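Local coordinates for protein CTD kinase subunit gamma (Schizosaccharomyces pombe, PDB 5CE7) that probably serves as the gamma subunit of the CTDK-1 kinase complex, which hyperphosphorylates the RNA polymerase II C-terminal repeats, this piece being its noncanonical CTD-interacting domain, at residues Leu81-Cys89 with Leu116-Gln126. Numbering follows the deposited sequence.
Sequences LNMISRDIC and LHEKKVIDDNQ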
# COMPACT_ATOMS: atom_id res chain seq x y z
N LEU A 81 -5.04 4.67 -7.28
CA LEU A 81 -6.18 3.83 -6.93
C LEU A 81 -6.32 2.63 -7.86
O LEU A 81 -6.57 1.52 -7.40
CB LEU A 81 -7.47 4.66 -6.91
CG LEU A 81 -7.55 5.73 -5.83
CD1 LEU A 81 -8.61 6.76 -6.16
CD2 LEU A 81 -7.81 5.09 -4.46
N ASN A 82 -6.17 2.85 -9.16
CA ASN A 82 -6.24 1.76 -10.13
C ASN A 82 -5.05 0.81 -10.02
O ASN A 82 -5.20 -0.40 -10.21
CB ASN A 82 -6.34 2.28 -11.57
CG ASN A 82 -7.72 2.87 -11.88
OD1 ASN A 82 -8.66 2.73 -11.10
ND2 ASN A 82 -7.84 3.51 -13.04
N MSE A 83 -3.88 1.35 -9.73
CA MSE A 83 -2.68 0.52 -9.62
C MSE A 83 -2.74 -0.37 -8.38
O MSE A 83 -2.41 -1.55 -8.42
CB MSE A 83 -1.42 1.38 -9.57
CG MSE A 83 -1.26 2.29 -10.76
SE MSE A 83 0.31 3.45 -10.50
CE MSE A 83 1.52 2.57 -11.75
N ILE A 84 -3.16 0.20 -7.27
CA ILE A 84 -3.26 -0.55 -6.02
C ILE A 84 -4.35 -1.62 -6.10
O ILE A 84 -4.18 -2.74 -5.62
CB ILE A 84 -3.49 0.41 -4.84
CG1 ILE A 84 -2.18 1.14 -4.51
CG2 ILE A 84 -4.04 -0.33 -3.63
CD1 ILE A 84 -2.34 2.54 -3.89
N SER A 85 -5.47 -1.27 -6.74
CA SER A 85 -6.56 -2.21 -6.95
C SER A 85 -6.12 -3.41 -7.80
O SER A 85 -6.38 -4.56 -7.45
CB SER A 85 -7.74 -1.51 -7.63
OG SER A 85 -8.90 -2.31 -7.56
N ARG A 86 -5.46 -3.12 -8.91
CA ARG A 86 -4.95 -4.16 -9.81
C ARG A 86 -3.98 -5.07 -9.07
O ARG A 86 -3.96 -6.28 -9.28
CB ARG A 86 -4.23 -3.53 -11.01
CG ARG A 86 -3.44 -4.51 -11.87
CD ARG A 86 -2.43 -3.78 -12.78
NE ARG A 86 -1.31 -3.21 -12.02
CZ ARG A 86 -0.69 -2.07 -12.31
NH1 ARG A 86 -1.07 -1.35 -13.36
NH2 ARG A 86 0.30 -1.64 -11.55
N ASP A 87 -3.17 -4.48 -8.20
CA ASP A 87 -2.08 -5.22 -7.57
C ASP A 87 -2.38 -5.71 -6.16
O ASP A 87 -1.46 -6.13 -5.45
CB ASP A 87 -0.80 -4.39 -7.54
CG ASP A 87 -0.27 -4.08 -8.94
OD1 ASP A 87 -0.75 -4.69 -9.91
OD2 ASP A 87 0.64 -3.25 -9.06
N ILE A 88 -3.65 -5.67 -5.74
CA ILE A 88 -3.98 -5.96 -4.34
C ILE A 88 -3.53 -7.34 -3.85
O ILE A 88 -3.02 -7.47 -2.74
CB ILE A 88 -5.49 -5.73 -4.00
CG1 ILE A 88 -5.73 -5.81 -2.49
CG2 ILE A 88 -6.37 -6.75 -4.73
CD1 ILE A 88 -4.93 -4.79 -1.66
N CYS A 89 -3.68 -8.36 -4.68
CA CYS A 89 -3.26 -9.69 -4.26
C CYS A 89 -1.74 -9.82 -4.23
O CYS A 89 -1.19 -10.52 -3.38
CB CYS A 89 -3.92 -10.79 -5.11
SG CYS A 89 -5.70 -10.99 -4.76
N LEU A 116 -9.98 -0.79 2.35
CA LEU A 116 -10.00 -0.65 0.90
C LEU A 116 -11.34 -1.12 0.30
O LEU A 116 -11.86 -0.50 -0.63
CB LEU A 116 -8.82 -1.40 0.27
CG LEU A 116 -7.43 -0.84 0.63
CD1 LEU A 116 -6.31 -1.67 0.01
CD2 LEU A 116 -7.31 0.61 0.19
N HIS A 117 -11.87 -2.21 0.82
CA HIS A 117 -13.17 -2.72 0.38
C HIS A 117 -14.33 -1.76 0.68
O HIS A 117 -15.18 -1.52 -0.19
CB HIS A 117 -13.45 -4.10 1.00
CG HIS A 117 -14.70 -4.74 0.49
ND1 HIS A 117 -15.70 -5.18 1.32
CD2 HIS A 117 -15.11 -5.00 -0.77
CE1 HIS A 117 -16.68 -5.69 0.59
NE2 HIS A 117 -16.34 -5.59 -0.68
N GLU A 118 -14.37 -1.23 1.89
CA GLU A 118 -15.42 -0.29 2.29
C GLU A 118 -15.37 0.99 1.45
O GLU A 118 -16.40 1.62 1.17
CB GLU A 118 -15.27 0.08 3.76
CG GLU A 118 -15.57 -1.07 4.70
CD GLU A 118 -15.23 -0.74 6.14
OE1 GLU A 118 -14.41 0.18 6.36
OE2 GLU A 118 -15.78 -1.39 7.05
N LYS A 119 -14.17 1.37 1.04
CA LYS A 119 -14.01 2.58 0.25
C LYS A 119 -14.01 2.28 -1.25
O LYS A 119 -13.66 3.14 -2.06
CB LYS A 119 -12.79 3.37 0.74
CG LYS A 119 -12.84 3.57 2.25
CD LYS A 119 -11.95 4.69 2.74
CE LYS A 119 -10.75 4.14 3.49
NZ LYS A 119 -9.76 3.51 2.56
N LYS A 120 -14.42 1.07 -1.61
CA LYS A 120 -14.66 0.70 -3.00
C LYS A 120 -13.42 0.81 -3.90
O LYS A 120 -13.53 0.95 -5.12
CB LYS A 120 -15.82 1.52 -3.57
CG LYS A 120 -17.08 1.44 -2.69
CD LYS A 120 -18.21 2.29 -3.22
CE LYS A 120 -19.55 1.62 -2.96
NZ LYS A 120 -19.71 0.36 -3.76
N VAL A 121 -12.25 0.75 -3.27
CA VAL A 121 -11.00 0.69 -4.02
C VAL A 121 -10.85 -0.71 -4.63
O VAL A 121 -10.33 -0.87 -5.74
CB VAL A 121 -9.79 0.99 -3.11
CG1 VAL A 121 -8.49 0.93 -3.91
CG2 VAL A 121 -9.96 2.36 -2.46
N ILE A 122 -11.32 -1.72 -3.89
CA ILE A 122 -11.36 -3.09 -4.40
C ILE A 122 -12.80 -3.62 -4.35
O ILE A 122 -13.56 -3.28 -3.45
CB ILE A 122 -10.42 -4.04 -3.61
CG1 ILE A 122 -10.85 -4.18 -2.15
CG2 ILE A 122 -8.96 -3.56 -3.69
CD1 ILE A 122 -9.89 -5.05 -1.32
N ASP A 123 -13.18 -4.42 -5.34
CA ASP A 123 -14.53 -4.97 -5.39
C ASP A 123 -14.68 -6.27 -4.58
O ASP A 123 -13.75 -6.70 -3.89
CB ASP A 123 -15.01 -5.17 -6.84
CG ASP A 123 -14.17 -6.18 -7.62
OD1 ASP A 123 -13.67 -7.15 -7.02
OD2 ASP A 123 -14.02 -6.01 -8.85
N ASP A 124 -15.86 -6.88 -4.67
CA ASP A 124 -16.17 -8.05 -3.86
C ASP A 124 -15.26 -9.23 -4.19
O ASP A 124 -14.79 -9.92 -3.29
CB ASP A 124 -17.64 -8.45 -4.03
CG ASP A 124 -18.59 -7.49 -3.33
OD1 ASP A 124 -18.12 -6.61 -2.58
OD2 ASP A 124 -19.82 -7.63 -3.53
N ASN A 125 -15.03 -9.46 -5.48
CA ASN A 125 -14.18 -10.57 -5.92
C ASN A 125 -12.73 -10.43 -5.46
O ASN A 125 -12.15 -11.39 -4.94
CB ASN A 125 -14.23 -10.73 -7.44
CG ASN A 125 -13.62 -12.04 -7.89
OD1 ASN A 125 -13.96 -13.10 -7.38
ND2 ASN A 125 -12.68 -11.97 -8.84
N GLN A 126 -12.14 -9.25 -5.68
CA GLN A 126 -10.80 -8.93 -5.19
C GLN A 126 -10.67 -9.12 -3.67
O GLN A 126 -9.72 -9.76 -3.19
CB GLN A 126 -10.42 -7.50 -5.55
CG GLN A 126 -10.33 -7.23 -7.05
CD GLN A 126 -10.06 -5.77 -7.36
OE1 GLN A 126 -10.93 -4.92 -7.18
NE2 GLN A 126 -8.84 -5.47 -7.80
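In the all-helical, right-handed superhelix of this CTD-interacting domain, a capping box at the start of helix 124-139 is tied through Gln126 to Ser85 in the last turn of helix 80-86, just before the break that leads into helix 88-95. Gln126 N donates to Asp123 OD1 (2.9 Å), and Asp123 N returns a bond to Gln126 OE1. With its oxygen held in this way, the Gln126 amide turns NE2 toward Ser85, where it donates to OG at 3.2 Å, nearly in the amide plane. Ser85 O also lies 2.6 Å from NE2, but at an angle too poor for a hydrogen bond. The serine hydroxyl, anti to its own nitrogen (chi1 -166°), donates a hydrogen bond to Val121 O at 2.7 Å, in the carbonyl plane. One OG thus relays between the amide and the loop. With an alanine at Gln126, Asp123 N would probably be left without its side-chain acceptor and the Ser85 hydroxyl without the NE2 donor. Val121 N completes the Schellman motif that ends helix 100-118 by bonding Leu116 O, and its side chain crosses that of Leu81 at about a right angle, CG2 lying 4.0 Å from Leu81 CD2. Deeper in, Ile88 packs across Ile122, whose CG2 lies 4.1 Å from Ile88 CB. Beyond Ile122, Ile88 and Leu116 run past each other in opposite directions, their CD1 methyls 3.8 Å apart.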